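PDB 4PFI: TRAP dicarboxylate transporter-DctP subunit from Marinobacter aquaeolei, which probably captures an organic acid or similar small solute in the periplasm and delivers it to a membrane-bound TRAP transporter. Local coordinates for residues S48-Y53 with F245-V250; Q56-V61 with V71-Y76; A99-L104 with G112-H117; A139-Y144 with G148-G153; G153-G158 with E276-L281. All coordinates share one frame; numbering follows the deposited sequence.

Contact 1. Residues S48-Y53 with F245-V250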
# COMPACT_ATOMS: atom_id res chain seq x y z
N SER A 48 -2.24 -11.36 -6.91
CA SER A 48 -1.85 -10.35 -5.93
C SER A 48 -2.50 -10.54 -4.56
O SER A 48 -3.50 -11.25 -4.42
CB SER A 48 -2.26 -8.97 -6.42
OG SER A 48 -3.68 -8.89 -6.39
N VAL A 49 -1.96 -9.84 -3.57
CA VAL A 49 -2.51 -9.80 -2.23
C VAL A 49 -3.97 -9.34 -2.24
O VAL A 49 -4.80 -9.90 -1.53
CB VAL A 49 -1.70 -8.86 -1.32
CG1 VAL A 49 -2.30 -8.81 0.08
CG2 VAL A 49 -0.23 -9.29 -1.26
N GLN A 50 -4.28 -8.32 -3.04
CA GLN A 50 -5.64 -7.85 -3.18
C GLN A 50 -6.57 -8.94 -3.70
O GLN A 50 -7.66 -9.14 -3.17
CB GLN A 50 -5.69 -6.62 -4.10
CG GLN A 50 -5.17 -5.37 -3.42
CD GLN A 50 -5.39 -4.11 -4.20
OE1 GLN A 50 -6.27 -4.02 -5.06
NE2 GLN A 50 -4.58 -3.09 -3.89
N HIS A 51 -6.16 -9.64 -4.75
CA HIS A 51 -6.95 -10.72 -5.27
C HIS A 51 -7.17 -11.85 -4.21
O HIS A 51 -8.29 -12.31 -3.99
CB HIS A 51 -6.30 -11.29 -6.52
CG HIS A 51 -7.21 -12.19 -7.30
ND1 HIS A 51 -6.84 -13.46 -7.68
CD2 HIS A 51 -8.47 -12.00 -7.75
CE1 HIS A 51 -7.84 -14.02 -8.35
NE2 HIS A 51 -8.84 -13.16 -8.40
N LEU A 52 -6.09 -12.28 -3.56
CA LEU A 52 -6.20 -13.33 -2.55
C LEU A 52 -7.15 -12.91 -1.45
O LEU A 52 -7.98 -13.70 -1.00
CB LEU A 52 -4.84 -13.66 -1.97
CG LEU A 52 -3.92 -14.32 -3.00
CD1 LEU A 52 -2.51 -14.50 -2.43
CD2 LEU A 52 -4.52 -15.65 -3.45
N TYR A 53 -7.01 -11.67 -1.01
CA TYR A 53 -7.87 -11.11 0.03
C TYR A 53 -9.32 -11.14 -0.45
O TYR A 53 -10.21 -11.62 0.25
CB TYR A 53 -7.47 -9.66 0.32
CG TYR A 53 -8.31 -8.93 1.35
CD1 TYR A 53 -9.50 -8.29 1.00
CD2 TYR A 53 -7.89 -8.84 2.68
CE1 TYR A 53 -10.26 -7.59 1.94
CE2 TYR A 53 -8.65 -8.15 3.63
CZ TYR A 53 -9.83 -7.53 3.25
OH TYR A 53 -10.55 -6.86 4.21
N PHE A 245 3.46 -1.27 2.17
CA PHE A 245 2.35 -0.99 1.27
C PHE A 245 1.07 -1.24 2.04
O PHE A 245 0.81 -2.36 2.43
CB PHE A 245 2.32 -2.00 0.13
CG PHE A 245 2.11 -1.42 -1.23
CD1 PHE A 245 2.55 -0.14 -1.55
CD2 PHE A 245 1.58 -2.23 -2.25
CE1 PHE A 245 2.42 0.36 -2.87
CE2 PHE A 245 1.45 -1.74 -3.57
CZ PHE A 245 1.87 -0.45 -3.88
N ILE A 246 0.27 -0.20 2.22
CA ILE A 246 -0.99 -0.31 2.93
C ILE A 246 -2.10 0.12 2.00
O ILE A 246 -2.12 1.28 1.57
CB ILE A 246 -1.01 0.65 4.12
CG1 ILE A 246 0.20 0.40 5.04
CG2 ILE A 246 -2.33 0.52 4.90
CD1 ILE A 246 0.19 -0.98 5.69
N ALA A 247 -3.03 -0.78 1.68
CA ALA A 247 -4.15 -0.44 0.80
C ALA A 247 -5.43 -0.24 1.62
O ALA A 247 -5.62 -0.89 2.65
CB ALA A 247 -4.36 -1.54 -0.21
N SER A 248 -6.30 0.68 1.18
CA SER A 248 -7.60 0.94 1.82
C SER A 248 -8.68 0.09 1.20
O SER A 248 -8.69 -0.10 -0.02
CB SER A 248 -8.04 2.39 1.58
OG SER A 248 -7.57 3.28 2.55
N VAL A 249 -9.63 -0.38 2.01
CA VAL A 249 -10.88 -0.90 1.45
C VAL A 249 -11.96 0.16 1.64
O VAL A 249 -12.25 0.56 2.76
CB VAL A 249 -11.33 -2.24 2.11
CG1 VAL A 249 -12.70 -2.67 1.56
CG2 VAL A 249 -10.29 -3.34 1.89
N VAL A 250 -12.56 0.61 0.55
CA VAL A 250 -13.57 1.66 0.63
C VAL A 250 -14.91 1.21 0.03
O VAL A 250 -14.96 0.28 -0.78
CB VAL A 250 -13.12 2.95 -0.11
CG1 VAL A 250 -11.92 3.56 0.59
CG2 VAL A 250 -12.83 2.67 -1.58
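The side-chain amide of Q50 is gripped at both ends. OE1 accepts from the backbone N of E43, and NE2 donates to OE2 of E157. The same NE2 rests 4.0 Å from CB of A247, so the amide is held by its polar partners while it touches the methyl of A247. CG of Q50 is trans to the carbonyl carbon (chi1 -75°), and the chain beyond it is extended, which carries the amide across to the strand. One helical turn later Y53 reaches the same strand. Its OH lies 4.2 Å from CG2 of V249, and its CE1 is 4.3 Å from that same methyl. The methyl meets the ring obliquely. The contact lays the first turn of helix 49-65 over strand 244-252, near the centre of the molecule, where the strand pairs antiparallel with both 96-99 and 149-164. F98 of the neighbouring strand touches Q50, Y53, A247 and V249 and so lines the same interface. S48 is the N-cap of the helix. Its OG accepts from H51 N at 3.1 Å with an almost straight bond (169°), and it is also bonded to the carbonyl O of I45.

Contact 2. Residues Q56-V61 with V71-Y76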
# COMPACT_ATOMS: atom_id res chain seq x y z
N GLN A 56 -11.00 -14.52 -0.46
CA GLN A 56 -11.39 -14.89 0.88
C GLN A 56 -12.63 -14.12 1.33
O GLN A 56 -13.48 -14.66 2.05
CB GLN A 56 -10.25 -14.59 1.84
CG GLN A 56 -9.05 -15.46 1.64
CD GLN A 56 -9.26 -16.82 2.25
OE1 GLN A 56 -9.49 -17.80 1.54
NE2 GLN A 56 -9.22 -16.88 3.59
N PHE A 57 -12.72 -12.85 0.94
CA PHE A 57 -13.88 -12.02 1.28
C PHE A 57 -15.13 -12.58 0.61
O PHE A 57 -16.20 -12.62 1.21
CB PHE A 57 -13.66 -10.58 0.85
CG PHE A 57 -14.83 -9.67 1.10
CD1 PHE A 57 -15.03 -9.10 2.36
CD2 PHE A 57 -15.71 -9.34 0.08
CE1 PHE A 57 -16.09 -8.24 2.60
CE2 PHE A 57 -16.78 -8.48 0.31
CZ PHE A 57 -16.98 -7.93 1.56
N ARG A 58 -14.97 -13.04 -0.64
CA ARG A 58 -16.07 -13.62 -1.39
C ARG A 58 -16.55 -14.89 -0.75
O ARG A 58 -17.74 -15.03 -0.48
CB ARG A 58 -15.66 -13.91 -2.85
CG ARG A 58 -16.75 -14.57 -3.71
CD ARG A 58 -16.30 -14.77 -5.14
NE ARG A 58 -15.08 -15.56 -5.15
CZ ARG A 58 -14.18 -15.55 -6.14
NH1 ARG A 58 -14.37 -14.79 -7.21
NH2 ARG A 58 -13.08 -16.30 -6.05
N GLU A 59 -15.63 -15.83 -0.50
CA GLU A 59 -16.00 -17.14 0.04
C GLU A 59 -16.72 -17.00 1.37
O GLU A 59 -17.71 -17.68 1.62
CB GLU A 59 -14.78 -18.03 0.21
CG GLU A 59 -14.32 -18.63 -1.08
CD GLU A 59 -12.91 -19.22 -1.01
OE1 GLU A 59 -12.11 -18.76 -0.17
OE2 GLU A 59 -12.61 -20.15 -1.80
N GLN A 60 -16.22 -16.09 2.20
CA GLN A 60 -16.75 -15.87 3.54
C GLN A 60 -18.13 -15.23 3.49
O GLN A 60 -19.06 -15.70 4.15
CB GLN A 60 -15.82 -14.96 4.34
CG GLN A 60 -16.20 -14.78 5.81
CD GLN A 60 -16.11 -16.08 6.59
OE1 GLN A 60 -15.54 -17.06 6.10
NE2 GLN A 60 -16.66 -16.10 7.81
N VAL A 61 -18.27 -14.15 2.74
CA VAL A 61 -19.54 -13.46 2.67
C VAL A 61 -20.67 -14.34 2.06
O VAL A 61 -21.81 -14.27 2.50
CB VAL A 61 -19.41 -12.13 1.92
CG1 VAL A 61 -20.75 -11.64 1.43
CG2 VAL A 61 -18.79 -11.11 2.85
N VAL A 71 -20.67 -12.26 -4.57
CA VAL A 71 -19.65 -11.23 -4.73
C VAL A 71 -18.89 -11.42 -6.05
O VAL A 71 -18.30 -12.45 -6.30
CB VAL A 71 -18.65 -11.20 -3.54
CG1 VAL A 71 -17.63 -10.10 -3.73
CG2 VAL A 71 -19.38 -10.98 -2.23
N ASP A 72 -18.93 -10.39 -6.88
CA ASP A 72 -18.19 -10.42 -8.12
C ASP A 72 -16.91 -9.64 -7.94
O ASP A 72 -16.94 -8.46 -7.59
CB ASP A 72 -19.02 -9.87 -9.28
CG ASP A 72 -19.92 -10.93 -9.89
OD1 ASP A 72 -20.45 -11.78 -9.13
OD2 ASP A 72 -20.09 -10.93 -11.13
N VAL A 73 -15.79 -10.32 -8.12
CA VAL A 73 -14.47 -9.72 -7.97
C VAL A 73 -13.93 -9.29 -9.33
O VAL A 73 -13.89 -10.09 -10.28
CB VAL A 73 -13.49 -10.70 -7.30
CG1 VAL A 73 -12.05 -10.13 -7.30
CG2 VAL A 73 -13.93 -10.99 -5.90
N PHE A 74 -13.51 -8.03 -9.40
CA PHE A 74 -12.99 -7.43 -10.62
C PHE A 74 -11.51 -7.03 -10.47
O PHE A 74 -11.19 -5.92 -10.03
CB PHE A 74 -13.83 -6.21 -11.00
CG PHE A 74 -15.27 -6.54 -11.32
CD1 PHE A 74 -15.62 -7.05 -12.55
CD2 PHE A 74 -16.26 -6.38 -10.37
CE1 PHE A 74 -16.94 -7.39 -12.84
CE2 PHE A 74 -17.59 -6.70 -10.65
CZ PHE A 74 -17.92 -7.21 -11.89
N PRO A 75 -10.61 -7.95 -10.81
CA PRO A 75 -9.17 -7.65 -10.87
C PRO A 75 -8.83 -6.66 -11.98
O PRO A 75 -9.57 -6.51 -12.95
CB PRO A 75 -8.53 -9.01 -11.17
CG PRO A 75 -9.65 -9.90 -11.65
CD PRO A 75 -10.91 -9.38 -11.02
N TYR A 76 -7.70 -5.98 -11.80
CA TYR A 76 -7.18 -5.00 -12.75
C TYR A 76 -7.12 -5.52 -14.19
O TYR A 76 -6.54 -6.57 -14.46
CB TYR A 76 -5.79 -4.56 -12.30
CG TYR A 76 -5.23 -3.45 -13.15
CD1 TYR A 76 -5.48 -2.11 -12.85
CD2 TYR A 76 -4.44 -3.73 -14.26
CE1 TYR A 76 -4.97 -1.08 -13.62
CE2 TYR A 76 -3.91 -2.71 -15.04
CZ TYR A 76 -4.18 -1.38 -14.72
OH TYR A 76 -3.66 -0.36 -15.51
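This contact belongs to the beta-alpha-beta unit formed by strand 37-41, helix 49-65 and strand 70-74. The helix segment 56-61 runs almost exactly antiparallel to strand 71-74 (175°), with the axes 8.6 Å apart. On the helix side R58 does most of the touching. Its CG is opposite the backbone N, and the chain runs straight to CD before it bends. CG therefore packs 3.9 Å from CB of V71, and CD comes to 3.3 Å from V71 O. Past the bend, NH1 lies 4.0 Å from CG2 of V73. V71 also meets V61 and F57. Its CG2 is 4.0 Å from CG1 of V61, and its CG1 sits at the edge of the F57 ring, 4.3 Å from CD2 of F57. CG2 of V61 covers one face of that ring toward its rim. F40 meets the F57 ring edge-to-face. No hydrogen bond joins the two segments. V71 N is bonded to OE2 of E62, further along the same helix. Between the segments the hold is thus largely van der Waals: the arginine's methylenes lie along V71, and its guanidinium reaches V73.

Contact 3. Residues A99-L104 with G112-H117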
# COMPACT_ATOMS: atom_id res chain seq x y z
N ALA A 99 -8.16 0.97 -2.48
CA ALA A 99 -7.61 2.27 -2.84
C ALA A 99 -6.32 2.45 -2.06
O ALA A 99 -6.32 2.45 -0.84
CB ALA A 99 -8.58 3.40 -2.52
N SER A 100 -5.22 2.58 -2.78
CA SER A 100 -3.92 2.87 -2.17
C SER A 100 -3.66 4.38 -2.03
O SER A 100 -4.39 5.21 -2.60
CB SER A 100 -2.86 2.19 -3.02
OG SER A 100 -3.12 0.79 -3.04
N PRO A 101 -2.63 4.75 -1.25
CA PRO A 101 -2.34 6.18 -1.03
C PRO A 101 -2.08 6.93 -2.33
O PRO A 101 -2.58 8.05 -2.48
CB PRO A 101 -1.11 6.17 -0.12
CG PRO A 101 -1.23 4.87 0.65
CD PRO A 101 -1.81 3.89 -0.38
N GLY A 102 -1.37 6.32 -3.28
CA GLY A 102 -1.18 6.93 -4.58
C GLY A 102 -2.46 7.41 -5.28
O GLY A 102 -2.51 8.51 -5.82
N HIS A 103 -3.50 6.59 -5.25
CA HIS A 103 -4.76 6.90 -5.93
C HIS A 103 -5.66 7.86 -5.14
O HIS A 103 -6.72 8.27 -5.63
CB HIS A 103 -5.54 5.61 -6.21
CG HIS A 103 -4.95 4.78 -7.30
ND1 HIS A 103 -4.34 3.56 -7.07
CD2 HIS A 103 -4.84 5.01 -8.64
CE1 HIS A 103 -3.89 3.07 -8.21
NE2 HIS A 103 -4.19 3.93 -9.18
N LEU A 104 -5.24 8.19 -3.93
CA LEU A 104 -6.05 8.98 -3.00
C LEU A 104 -5.40 10.31 -2.63
O LEU A 104 -6.04 11.14 -2.00
CB LEU A 104 -6.24 8.19 -1.70
CG LEU A 104 -7.12 6.94 -1.70
CD1 LEU A 104 -7.04 6.29 -0.31
CD2 LEU A 104 -8.54 7.33 -2.05
N GLY A 112 -1.04 9.85 3.07
CA GLY A 112 0.40 10.02 2.98
C GLY A 112 1.13 9.48 4.21
O GLY A 112 2.29 9.11 4.14
N LEU A 113 0.44 9.45 5.34
CA LEU A 113 0.99 8.85 6.55
C LEU A 113 1.65 7.49 6.25
O LEU A 113 2.68 7.17 6.81
CB LEU A 113 -0.13 8.65 7.58
CG LEU A 113 0.25 8.02 8.92
CD1 LEU A 113 0.83 9.07 9.87
CD2 LEU A 113 -0.98 7.30 9.55
N PHE A 114 1.04 6.71 5.36
CA PHE A 114 1.48 5.35 5.07
C PHE A 114 2.70 5.25 4.17
O PHE A 114 3.24 4.16 3.99
CB PHE A 114 0.33 4.53 4.46
CG PHE A 114 -0.83 4.37 5.37
CD1 PHE A 114 -0.66 3.71 6.59
CD2 PHE A 114 -2.06 4.92 5.06
CE1 PHE A 114 -1.74 3.58 7.47
CE2 PHE A 114 -3.14 4.79 5.93
CZ PHE A 114 -2.97 4.11 7.15
N ASN A 115 3.12 6.37 3.59
CA ASN A 115 4.38 6.40 2.84
C ASN A 115 5.53 7.05 3.63
O ASN A 115 6.63 7.16 3.11
CB ASN A 115 4.23 7.13 1.50
CG ASN A 115 3.09 6.59 0.63
OD1 ASN A 115 2.41 7.36 -0.05
ND2 ASN A 115 2.89 5.27 0.63
N LEU A 116 5.29 7.48 4.87
CA LEU A 116 6.38 8.03 5.71
C LEU A 116 7.33 6.92 6.19
O LEU A 116 6.88 5.85 6.63
CB LEU A 116 5.81 8.78 6.92
CG LEU A 116 5.18 10.15 6.60
CD1 LEU A 116 4.48 10.70 7.80
CD2 LEU A 116 6.23 11.14 6.09
N HIS A 117 8.63 7.14 6.11
CA HIS A 117 9.57 6.08 6.47
C HIS A 117 9.74 5.99 8.00
O HIS A 117 9.78 7.02 8.66
CB HIS A 117 10.92 6.31 5.79
CG HIS A 117 10.88 6.14 4.30
ND1 HIS A 117 12.00 6.18 3.51
CD2 HIS A 117 9.83 5.94 3.46
CE1 HIS A 117 11.65 6.02 2.24
NE2 HIS A 117 10.35 5.88 2.19
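P101 carries the packed part of this contact. Its CB lies 3.7 Å from OD1 of N115, and its CG is 4.1 Å from ND2 of the same residue. The pyrrolidine ring thus rests against the amide of N115. CG of P101 also touches CB of F114 at 4.1 Å, with the two side chains roughly at right angles. In N115 the amide is swung to the side of the backbone N (chi1 -53°), which turns it toward the proline. OD1 is buried here and has no partner in the model. The other side is looser. G102 is partly exposed, and H103 is exposed, its ND1 weakly bonded to E43. Neither packs on 112-117. The helical turn 101-104 is itself weakly bonded: H103 N to S100 O is weak, while L104 N to P101 O is sound. Behind F114, the ring of F154 meets its ring. In this family 7 solute-binding protein the contact thus packs the short helical turn after strand 96-99 on the 3-10 segment 112-115.

Contact 4. Residues A139-Y144 with G148-G153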
# COMPACT_ATOMS: atom_id res chain seq x y z
N ALA A 139 -10.18 8.15 12.94
CA ALA A 139 -9.45 9.38 12.64
C ALA A 139 -9.38 9.65 11.11
O ALA A 139 -9.24 10.79 10.67
CB ALA A 139 -8.04 9.35 13.26
N PHE A 140 -9.53 8.59 10.32
CA PHE A 140 -9.43 8.71 8.88
C PHE A 140 -10.76 8.84 8.21
O PHE A 140 -10.86 9.42 7.13
CB PHE A 140 -8.74 7.47 8.31
CG PHE A 140 -7.27 7.58 8.22
CD1 PHE A 140 -6.68 8.25 7.16
CD2 PHE A 140 -6.46 7.00 9.17
CE1 PHE A 140 -5.30 8.33 7.05
CE2 PHE A 140 -5.09 7.07 9.07
CZ PHE A 140 -4.50 7.74 8.00
N GLU A 141 -11.79 8.28 8.84
CA GLU A 141 -13.14 8.25 8.27
C GLU A 141 -13.62 9.58 7.67
O GLU A 141 -14.16 9.60 6.58
CB GLU A 141 -14.17 7.76 9.30
CG GLU A 141 -14.27 6.25 9.41
CD GLU A 141 -15.33 5.79 10.42
OE1 GLU A 141 -16.44 6.39 10.47
OE2 GLU A 141 -15.04 4.84 11.19
N PRO A 142 -13.46 10.68 8.41
CA PRO A 142 -13.91 12.00 7.93
C PRO A 142 -13.19 12.43 6.65
O PRO A 142 -13.83 12.96 5.75
CB PRO A 142 -13.56 12.93 9.09
CG PRO A 142 -13.47 12.05 10.29
CD PRO A 142 -12.92 10.77 9.78
N ALA A 143 -11.88 12.18 6.57
CA ALA A 143 -11.11 12.57 5.39
C ALA A 143 -11.64 11.84 4.16
O ALA A 143 -11.71 12.40 3.06
CB ALA A 143 -9.63 12.29 5.59
N TYR A 144 -12.03 10.58 4.35
CA TYR A 144 -12.58 9.77 3.28
C TYR A 144 -13.98 10.22 2.88
O TYR A 144 -14.32 10.24 1.68
CB TYR A 144 -12.63 8.30 3.70
CG TYR A 144 -11.34 7.55 3.46
CD1 TYR A 144 -10.32 7.60 4.39
CD2 TYR A 144 -11.14 6.80 2.31
CE1 TYR A 144 -9.16 6.94 4.20
CE2 TYR A 144 -9.97 6.12 2.11
CZ TYR A 144 -8.99 6.19 3.06
OH TYR A 144 -7.80 5.54 2.92
N GLY A 148 -16.23 11.57 -0.46
CA GLY A 148 -17.43 10.78 -0.75
C GLY A 148 -17.23 9.28 -0.68
O GLY A 148 -17.81 8.52 -1.46
N LEU A 149 -16.42 8.83 0.28
CA LEU A 149 -16.12 7.41 0.40
C LEU A 149 -16.31 6.89 1.82
O LEU A 149 -16.01 7.58 2.80
CB LEU A 149 -14.69 7.12 -0.08
CG LEU A 149 -14.43 7.29 -1.58
CD1 LEU A 149 -12.94 7.20 -1.88
CD2 LEU A 149 -15.21 6.26 -2.39
N GLN A 150 -16.80 5.66 1.94
CA GLN A 150 -16.87 5.02 3.24
C GLN A 150 -15.61 4.15 3.45
O GLN A 150 -15.43 3.15 2.77
CB GLN A 150 -18.14 4.17 3.36
CG GLN A 150 -18.29 3.47 4.70
CD GLN A 150 -18.42 4.44 5.86
OE1 GLN A 150 -19.39 5.20 5.93
NE2 GLN A 150 -17.46 4.42 6.78
N LEU A 151 -14.76 4.56 4.39
CA LEU A 151 -13.56 3.78 4.76
C LEU A 151 -13.97 2.61 5.64
O LEU A 151 -14.63 2.82 6.65
CB LEU A 151 -12.54 4.65 5.50
CG LEU A 151 -11.38 3.88 6.14
CD1 LEU A 151 -10.40 3.38 5.07
CD2 LEU A 151 -10.66 4.71 7.19
N LEU A 152 -13.58 1.40 5.26
CA LEU A 152 -13.92 0.19 6.02
C LEU A 152 -12.71 -0.38 6.76
O LEU A 152 -12.87 -1.11 7.74
CB LEU A 152 -14.51 -0.87 5.10
CG LEU A 152 -15.77 -0.44 4.33
CD1 LEU A 152 -16.29 -1.56 3.43
CD2 LEU A 152 -16.86 0.02 5.31
N GLY A 153 -11.51 -0.08 6.29
CA GLY A 153 -10.32 -0.63 6.91
C GLY A 153 -9.06 -0.54 6.07
O GLY A 153 -9.07 -0.06 4.93
O HOH W 1 -15.09 7.44 5.97
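L151 lies over the ring of Y144 and touches F140 beside it. CD1 of L151 is 3.9 Å from the Y144 ring centroid, a CH-pi contact over the face. Its CB lies 3.7 Å from CG of the same ring. The second methyl, CD2, presses on CB of F140 at 3.5 Å. L151 CG stands trans to its own N (chi1 170°), and this carries both methyls to the helix. The edge of the Y144 ring meets L149, where CD2 of Y144 is 4.3 Å from CB of L149. The direct hydrogen bond across the contact runs from L149 N to Y144 O, at 2.9 Å with an N-H...O angle of 146°. It belongs to a Schellman motif that ends helix 134-145. G148, with its positive phi, is the C-prime residue, and its N bonds to H145 O. This turn reverses the chain, so that strand 149-153 runs back along the helix at 154°. Further out, Q150 NE2 donates to L151 O at 3.3 Å. The F140 ring meets F154 and F136 edge-to-face, and L152 and G153 are bonded to V249 of the next strand. The two Schellman bonds end the helix, and the rest is mainly apolar, L151 on the Y144 ring face and on CB of F140.

Contact 5. Residues G153-G158 with E276-L281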
# COMPACT_ATOMS: atom_id res chain seq x y z
N GLY A 153 -11.51 -0.08 6.29
CA GLY A 153 -10.32 -0.63 6.91
C GLY A 153 -9.06 -0.54 6.07
O GLY A 153 -9.07 -0.06 4.93
N PHE A 154 -7.96 -1.01 6.65
CA PHE A 154 -6.67 -1.01 5.99
C PHE A 154 -6.15 -2.45 5.83
O PHE A 154 -6.38 -3.29 6.70
CB PHE A 154 -5.69 -0.15 6.80
CG PHE A 154 -6.09 1.31 6.88
CD1 PHE A 154 -6.20 2.07 5.73
CD2 PHE A 154 -6.40 1.91 8.10
CE1 PHE A 154 -6.58 3.39 5.79
CE2 PHE A 154 -6.78 3.25 8.17
CZ PHE A 154 -6.88 3.99 7.02
N VAL A 155 -5.46 -2.71 4.72
CA VAL A 155 -4.86 -4.01 4.46
C VAL A 155 -3.38 -3.92 4.05
O VAL A 155 -3.03 -3.17 3.14
CB VAL A 155 -5.62 -4.73 3.35
CG1 VAL A 155 -5.03 -6.11 3.12
CG2 VAL A 155 -7.12 -4.82 3.71
N PRO A 156 -2.51 -4.69 4.71
CA PRO A 156 -1.06 -4.74 4.40
C PRO A 156 -0.76 -5.51 3.11
O PRO A 156 -1.37 -6.56 2.90
CB PRO A 156 -0.47 -5.49 5.61
CG PRO A 156 -1.60 -6.44 6.03
CD PRO A 156 -2.89 -5.68 5.75
N GLU A 157 0.12 -5.01 2.23
CA GLU A 157 0.52 -5.77 1.03
C GLU A 157 1.99 -6.14 1.10
O GLU A 157 2.50 -6.90 0.27
CB GLU A 157 0.20 -5.01 -0.26
CG GLU A 157 -1.17 -4.39 -0.23
CD GLU A 157 -1.59 -3.75 -1.55
OE1 GLU A 157 -1.57 -2.50 -1.64
OE2 GLU A 157 -1.96 -4.49 -2.50
N GLY A 158 2.68 -5.65 2.11
CA GLY A 158 4.03 -6.09 2.36
C GLY A 158 5.00 -4.94 2.56
O GLY A 158 4.68 -3.78 2.29
N GLU A 276 -6.20 -10.09 10.01
CA GLU A 276 -5.16 -10.96 10.56
C GLU A 276 -4.64 -11.93 9.51
O GLU A 276 -3.43 -12.17 9.39
CB GLU A 276 -5.74 -11.74 11.74
CG GLU A 276 -4.78 -12.66 12.46
CD GLU A 276 -5.39 -13.27 13.73
OE1 GLU A 276 -4.95 -14.38 14.11
OE2 GLU A 276 -6.30 -12.65 14.34
N GLU A 277 -5.57 -12.50 8.75
CA GLU A 277 -5.21 -13.40 7.66
C GLU A 277 -4.43 -12.64 6.58
O GLU A 277 -3.57 -13.20 5.92
CB GLU A 277 -6.48 -14.02 7.07
CG GLU A 277 -6.28 -14.80 5.78
CD GLU A 277 -5.87 -16.25 6.00
OE1 GLU A 277 -5.87 -16.72 7.16
OE2 GLU A 277 -5.56 -16.93 4.99
N ALA A 278 -4.74 -11.36 6.41
CA ALA A 278 -4.04 -10.56 5.42
C ALA A 278 -2.55 -10.45 5.76
O ALA A 278 -1.72 -10.46 4.88
CB ALA A 278 -4.66 -9.17 5.32
N TRP A 279 -2.22 -10.33 7.04
CA TRP A 279 -0.83 -10.26 7.44
C TRP A 279 -0.12 -11.55 7.06
O TRP A 279 1.04 -11.54 6.68
CB TRP A 279 -0.68 -9.97 8.92
CG TRP A 279 -0.95 -8.54 9.20
CD1 TRP A 279 -2.17 -7.97 9.51
CD2 TRP A 279 -0.01 -7.46 9.17
NE1 TRP A 279 -2.02 -6.62 9.67
CE2 TRP A 279 -0.71 -6.28 9.47
CE3 TRP A 279 1.37 -7.38 8.93
CZ2 TRP A 279 -0.09 -5.04 9.54
CZ3 TRP A 279 1.98 -6.14 8.99
CH2 TRP A 279 1.26 -4.98 9.29
N THR A 280 -0.86 -12.65 7.10
CA THR A 280 -0.26 -13.94 6.79
C THR A 280 -0.19 -14.18 5.29
O THR A 280 0.76 -14.77 4.81
CB THR A 280 -1.03 -15.07 7.47
OG1 THR A 280 -0.92 -14.92 8.90
CG2 THR A 280 -0.47 -16.44 7.04
N LEU A 281 -1.20 -13.74 4.55
CA LEU A 281 -1.20 -13.91 3.10
C LEU A 281 -0.05 -13.13 2.49
O LEU A 281 0.63 -13.62 1.58
CB LEU A 281 -2.50 -13.39 2.51
CG LEU A 281 -3.71 -14.32 2.67
CD1 LEU A 281 -5.00 -13.55 2.40
CD2 LEU A 281 -3.58 -15.53 1.74
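In W279 the indole leaves CB on the side of the backbone N, with CG turned away from the carbonyl carbon (chi1 -76°), and its plane stands across the CB-CG bond. These torsions lay its face against P156. The contact sets strand 149-164 on helix 263-296, a helix of 34 residues like the long helix that spans both lobes in TRAP solute-binding proteins. The segments run nearly parallel, with 11° between their axes and 7.7 Å at closest approach. CG of P156 sits over the centre of the five-membered ring, 3.5 Å from the centroid and 8° off the normal. This is a close CH-pi contact, and CG of P156 is 3.6 Å from CE2 of W279. CB of P156 reaches toward the six-membered ring, 4.0 Å from CZ2 of W279. The proline has no N-H to give. The bonds to strand 244-252 are made by its neighbours, V155 with A247 and E157 with F245, so P156 sits in the strand without breaking that pattern. R128, Q124 and L131 of helix 124-132 also touch the indole, as does R244. Next to the tryptophan, A278 lies between helix and strand with its methyl. CB of A278 lies 3.9 Å from CD of P156 and 3.8 Å from CG1 of V155.

From the N terminus, helix 49-65 enters contact 1 first, but that contact closes only when the chain reaches strand 244-252. Within this long loop lie contacts 2, 3 and 4, one after another. Contact 2 closes the short helix-to-strand return of a beta-alpha-beta unit, contact 3 a loop after strand 96-99, and contact 4 the tight turn from helix 134-145 into strand 149-164. Contact 5 starts on that same strand, shares G153 with contact 4, and closes on helix 263-296, so it crosses contact 1. Strands 149-164 and 244-252 are neighbours in the sheet, and their backbone bonds join contacts 1, 4 and 5. F114, F140 and F154 link contacts 3, 4 and 5.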